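Local coordinates for phosphoserine aminotransferase (Bacillus circulans, PDB 2C0R), which catalyses the reversible, pyridoxal-phosphate-dependent transamination that makes phosphoserine for serine synthesis and phosphohydroxythreonine for pyridoxine synthesis, at residues M354-F357 with K358-G362; R181-L185 with N186-L190. The protein carries 1 engineered substitution. One frame throughout, in Å; residues are numbered along the deposited sequence.

Contact 1. Residues M354-F357 with K358-G362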
# COMPACT_ATOMS: atom_id res chain seq x y z
N MET A 354 -8.09 -35.53 2.36
CA MET A 354 -9.12 -35.80 1.37
C MET A 354 -9.43 -37.28 1.26
O MET A 354 -10.58 -37.65 1.05
CB MET A 354 -8.65 -35.27 -0.02
CG MET A 354 -8.78 -33.76 -0.10
SD MET A 354 -7.97 -33.13 -1.60
CE MET A 354 -9.11 -33.71 -2.86
N GLU A 355 -8.41 -38.14 1.40
CA GLU A 355 -8.65 -39.58 1.35
C GLU A 355 -9.49 -40.03 2.54
O GLU A 355 -10.44 -40.78 2.39
CB GLU A 355 -7.30 -40.30 1.32
CG GLU A 355 -7.51 -41.80 1.34
CD GLU A 355 -8.00 -42.43 0.06
OE1 GLU A 355 -8.42 -43.59 0.12
OE2 GLU A 355 -7.99 -41.78 -1.02
N HIS A 356 -9.15 -39.57 3.74
CA HIS A 356 -9.94 -39.86 4.94
C HIS A 356 -11.39 -39.38 4.81
O HIS A 356 -12.34 -40.11 5.17
CB HIS A 356 -9.36 -39.21 6.21
CG HIS A 356 -10.29 -39.27 7.39
ND1 HIS A 356 -10.61 -40.44 8.05
CD2 HIS A 356 -10.97 -38.31 8.06
CE1 HIS A 356 -11.44 -40.23 9.04
NE2 HIS A 356 -11.68 -38.93 9.07
N PHE A 357 -11.57 -38.16 4.35
CA PHE A 357 -12.95 -37.64 4.30
C PHE A 357 -13.77 -38.40 3.29
O PHE A 357 -14.93 -38.72 3.53
CB PHE A 357 -12.87 -36.13 4.00
CG PHE A 357 -14.19 -35.43 4.24
CD1 PHE A 357 -14.47 -34.88 5.47
CD2 PHE A 357 -15.12 -35.36 3.21
CE1 PHE A 357 -15.68 -34.22 5.63
CE2 PHE A 357 -16.32 -34.71 3.38
CZ PHE A 357 -16.62 -34.18 4.63
N LYS A 358 -13.16 -38.74 2.17
CA LYS A 358 -13.86 -39.59 1.18
C LYS A 358 -14.29 -40.93 1.68
O LYS A 358 -15.41 -41.41 1.45
CB LYS A 358 -12.86 -39.73 0.01
CG LYS A 358 -13.34 -40.70 -1.08
CD LYS A 358 -12.25 -40.73 -2.16
CE LYS A 358 -11.03 -41.52 -1.75
NZ LYS A 358 -10.01 -41.48 -2.84
N ARG A 359 -13.33 -41.58 2.36
CA ARG A 359 -13.62 -42.89 2.92
C ARG A 359 -14.72 -42.86 3.98
O ARG A 359 -15.45 -43.86 4.07
CB ARG A 359 -12.33 -43.50 3.54
CG ARG A 359 -11.27 -43.92 2.55
CD ARG A 359 -10.16 -44.72 3.18
NE ARG A 359 -9.18 -43.94 3.93
CZ ARG A 359 -7.86 -44.05 3.78
NH1 ARG A 359 -7.37 -44.92 2.90
NH2 ARG A 359 -7.06 -43.30 4.52
N SER A 360 -14.79 -41.82 4.81
CA SER A 360 -15.77 -41.76 5.90
C SER A 360 -17.08 -41.14 5.46
O SER A 360 -18.16 -41.39 6.03
CB SER A 360 -15.12 -41.01 7.08
OG SER A 360 -14.68 -39.72 6.69
N ARG A 361 -17.08 -40.32 4.41
CA ARG A 361 -18.33 -39.61 4.08
C ARG A 361 -18.92 -40.07 2.75
O ARG A 361 -19.99 -39.63 2.32
CB ARG A 361 -18.15 -38.09 4.04
CG ARG A 361 -18.38 -37.45 5.41
CD ARG A 361 -17.13 -37.65 6.29
NE ARG A 361 -17.14 -36.68 7.37
CZ ARG A 361 -16.20 -36.58 8.31
NH1 ARG A 361 -15.16 -37.41 8.29
NH2 ARG A 361 -16.37 -35.62 9.21
N GLY A 362 -18.19 -40.96 2.08
CA GLY A 362 -18.70 -41.34 0.75
C GLY A 362 -18.95 -42.83 0.73
O GLY A 362 -19.03 -43.42 -0.38
OXT GLY A 362 -19.06 -43.34 1.86
O HOH W 1 -8.08 -42.11 6.58

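Contact 2. Residues R181-L185 with N186-L190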
# COMPACT_ATOMS: atom_id res chain seq x y z
N ARG A 181 6.26 -19.56 -13.09
CA ARG A 181 6.60 -20.30 -14.30
C ARG A 181 7.34 -19.37 -15.24
O ARG A 181 7.07 -18.18 -15.21
CB ARG A 181 5.34 -20.87 -15.00
CG ARG A 181 4.22 -19.88 -15.24
CD ARG A 181 3.33 -20.14 -16.45
NE ARG A 181 2.22 -19.16 -16.38
CZ ARG A 181 1.04 -19.40 -16.97
NH1 ARG A 181 0.03 -18.53 -16.90
NH2 ARG A 181 0.89 -20.55 -17.65
N PRO A 182 8.23 -19.89 -16.05
CA PRO A 182 8.85 -19.04 -17.08
C PRO A 182 7.76 -18.57 -18.04
O PRO A 182 6.77 -19.23 -18.35
CB PRO A 182 9.79 -19.99 -17.83
CG PRO A 182 10.00 -21.13 -16.89
CD PRO A 182 8.72 -21.28 -16.10
N PHE A 183 7.98 -17.35 -18.52
CA PHE A 183 7.25 -16.82 -19.64
C PHE A 183 8.16 -15.77 -20.29
O PHE A 183 9.09 -15.26 -19.65
CB PHE A 183 5.89 -16.25 -19.25
CG PHE A 183 5.89 -14.97 -18.44
CD1 PHE A 183 5.75 -13.71 -19.01
CD2 PHE A 183 6.04 -15.06 -17.08
CE1 PHE A 183 5.77 -12.55 -18.24
CE2 PHE A 183 6.02 -13.93 -16.28
CZ PHE A 183 5.86 -12.69 -16.87
N ASP A 184 7.80 -15.53 -21.55
CA ASP A 184 8.55 -14.52 -22.32
C ASP A 184 7.90 -13.17 -22.11
O ASP A 184 6.84 -12.90 -22.68
CB ASP A 184 8.57 -14.90 -23.80
CG ASP A 184 9.26 -13.92 -24.73
OD1 ASP A 184 9.98 -13.02 -24.19
OD2 ASP A 184 9.08 -14.07 -25.96
N LEU A 185 8.55 -12.32 -21.31
CA LEU A 185 8.00 -11.01 -21.05
C LEU A 185 7.77 -10.21 -22.33
O LEU A 185 6.89 -9.36 -22.39
CB LEU A 185 8.90 -10.21 -20.11
CG LEU A 185 8.40 -8.85 -19.69
CD1 LEU A 185 7.08 -8.96 -18.95
CD2 LEU A 185 9.42 -8.20 -18.74
N ASN A 186 8.58 -10.49 -23.34
CA ASN A 186 8.46 -9.71 -24.57
C ASN A 186 7.15 -9.90 -25.30
O ASN A 186 6.81 -9.11 -26.20
CB ASN A 186 9.60 -10.13 -25.51
CG ASN A 186 10.94 -9.82 -24.90
OD1 ASN A 186 11.27 -8.67 -24.70
ND2 ASN A 186 11.73 -10.86 -24.61
N GLN A 187 6.34 -10.90 -24.96
CA GLN A 187 5.02 -10.95 -25.54
C GLN A 187 4.10 -9.82 -25.03
O GLN A 187 3.09 -9.55 -25.67
CB GLN A 187 4.30 -12.27 -25.19
CG GLN A 187 4.83 -13.46 -25.95
CD GLN A 187 3.94 -14.66 -25.79
OE1 GLN A 187 3.92 -15.27 -24.72
NE2 GLN A 187 3.20 -15.01 -26.86
N PHE A 188 4.47 -9.25 -23.90
CA PHE A 188 3.57 -8.33 -23.21
C PHE A 188 3.99 -6.90 -23.28
O PHE A 188 5.20 -6.61 -23.23
CB PHE A 188 3.52 -8.68 -21.70
CG PHE A 188 2.77 -9.99 -21.45
CD1 PHE A 188 3.46 -11.19 -21.46
CD2 PHE A 188 1.40 -9.98 -21.25
CE1 PHE A 188 2.77 -12.39 -21.27
CE2 PHE A 188 0.71 -11.16 -21.02
CZ PHE A 188 1.41 -12.36 -21.03
N GLY A 189 3.02 -6.00 -23.31
CA GLY A 189 3.43 -4.61 -23.10
C GLY A 189 3.41 -4.30 -21.60
O GLY A 189 4.09 -3.41 -21.10
N LEU A 190 2.59 -5.02 -20.84
CA LEU A 190 2.45 -4.74 -19.40
C LEU A 190 1.97 -6.01 -18.69
O LEU A 190 1.02 -6.64 -19.13
CB LEU A 190 1.46 -3.61 -19.12
CG LEU A 190 1.37 -3.09 -17.68
CD1 LEU A 190 1.01 -1.60 -17.77
CD2 LEU A 190 0.34 -3.83 -16.84

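Contact 1. Residues M354-F357 with K358-G362
The carbonyl oxygen His-356 O takes two hydrogen bonds from one residue: Ser-360 N at 3.0 Å and, on the opposite face of its plane, Ser-360 OG at 2.8 Å. The hydroxyl gets there because OG sits between the backbone N and the carbonyl carbon (chi1 57°), folded back over the preceding turn. Ser-360 OG in turn accepts from Arg-361 NH1 (2.9 Å), which donates within its guanidinium plane and helps set the rotation of that group. Arg-361 CD lies over the Phe-357 ring, 3.8 Å from its centroid, as a CH-pi contact, and the guanidinium continues across CE1 with its plane only 21° from that of the ring. With alanine in place of Arg-361 the ring face loses this cover, and the Ser-360 hydroxyl is likely to be left without its guanidinium donor and freer to turn. Around the helix, Glu-355 serves two cations. Lys-358 NZ meets Glu-355 OE2 at 2.7 Å from above the carboxylate plane, whereas Arg-359 lays its guanidinium over Glu-355 CG, with NH1 3.3 Å from OE1. Glu-355 OE1 lies well out of that guanidinium plane, so this second bridge rests on charge alone. Phe-357 also meets Phe-313 of helix 307-319 edge-to-face. Salt bridges at i+3 and i+4 on one side and a buried aromatic on another mark the last turns of an amphipathic C-terminal helix, 344-361.

Contact 2. Residues R181-L185 with N186-L190
Phe-183 touches Phe-188 ring to ring, its CD1 4.0 Å from Phe-188 CE1. The two side chains cross at about a right angle, centroids 5.9 Å apart and planes at 86°. A chi1 of 70°, with CG tucked over the backbone, brings the Phe-183 ring to Phe-188. Met-174 touches both rings, and Phe-162 meets Phe-188 edge-to-face, extending the apolar cluster.

Asp-184 comes next and organises the turn through two oxygens. Its carboxylate oxygen OD1 accepts from Asn-186 ND2 at 2.8 Å on the syn lone pair, and from the backbone Asn-186 N at 3.0 Å from well above the carboxylate plane. CG lies anti to the backbone N (chi1 177°), which carries the carboxylate forward beside the chain that follows. Both partners belong to one residue: one bond holds the Asn-186 side chain and the other its backbone N to the Asp-184 carboxylate. The backbone Asp-184 O receives Gln-187 N at 3.1 Å, while the Gln-187 amide reaches away from the turn, NE2 bonding to Asp-164 OD1 and Phe-162 O.

At Leu-185 the carbonyl oxygen accepts Phe-188 N at 2.9 Å and lies at the edge of the Phe-188 ring, near its plane. The leucine side chain packs instead against Ile-208 of strand 205-210. The bond from the backbone N of Asn-186 to Asp-184 OD1 closes an Asx turn, and the two successive i to i+3 backbone bonds make a short 3-10 turn, which leads into strand 190-194 of the seven-stranded sheet of this class-V aminotransferase.

In the fold
Contact 1 and contact 2 lie on opposite sides of the chain's centre, their centres 42 Å apart and their nearest atoms about 22 Å apart. Helix 260-280 spans between their surroundings: Leu-261, Glu-262 and Gln-265 touch Pro-182 near its beginning, whereas Ala-278 and Ile-279 touch Met-354 near its end. Residues 181-190 form the latter part of the connection from strand 170-173 and enter its parallel neighbour 190-194; the side chain of Phe-188 is about 12 Å from the bound pyridoxal phosphate and about 9 Å from that of Asp-173, a cofactor-binding residue. Residues 354-362 end the chain at its periphery, away from the cofactor site. Neither contact meets the other subunit of the dimer.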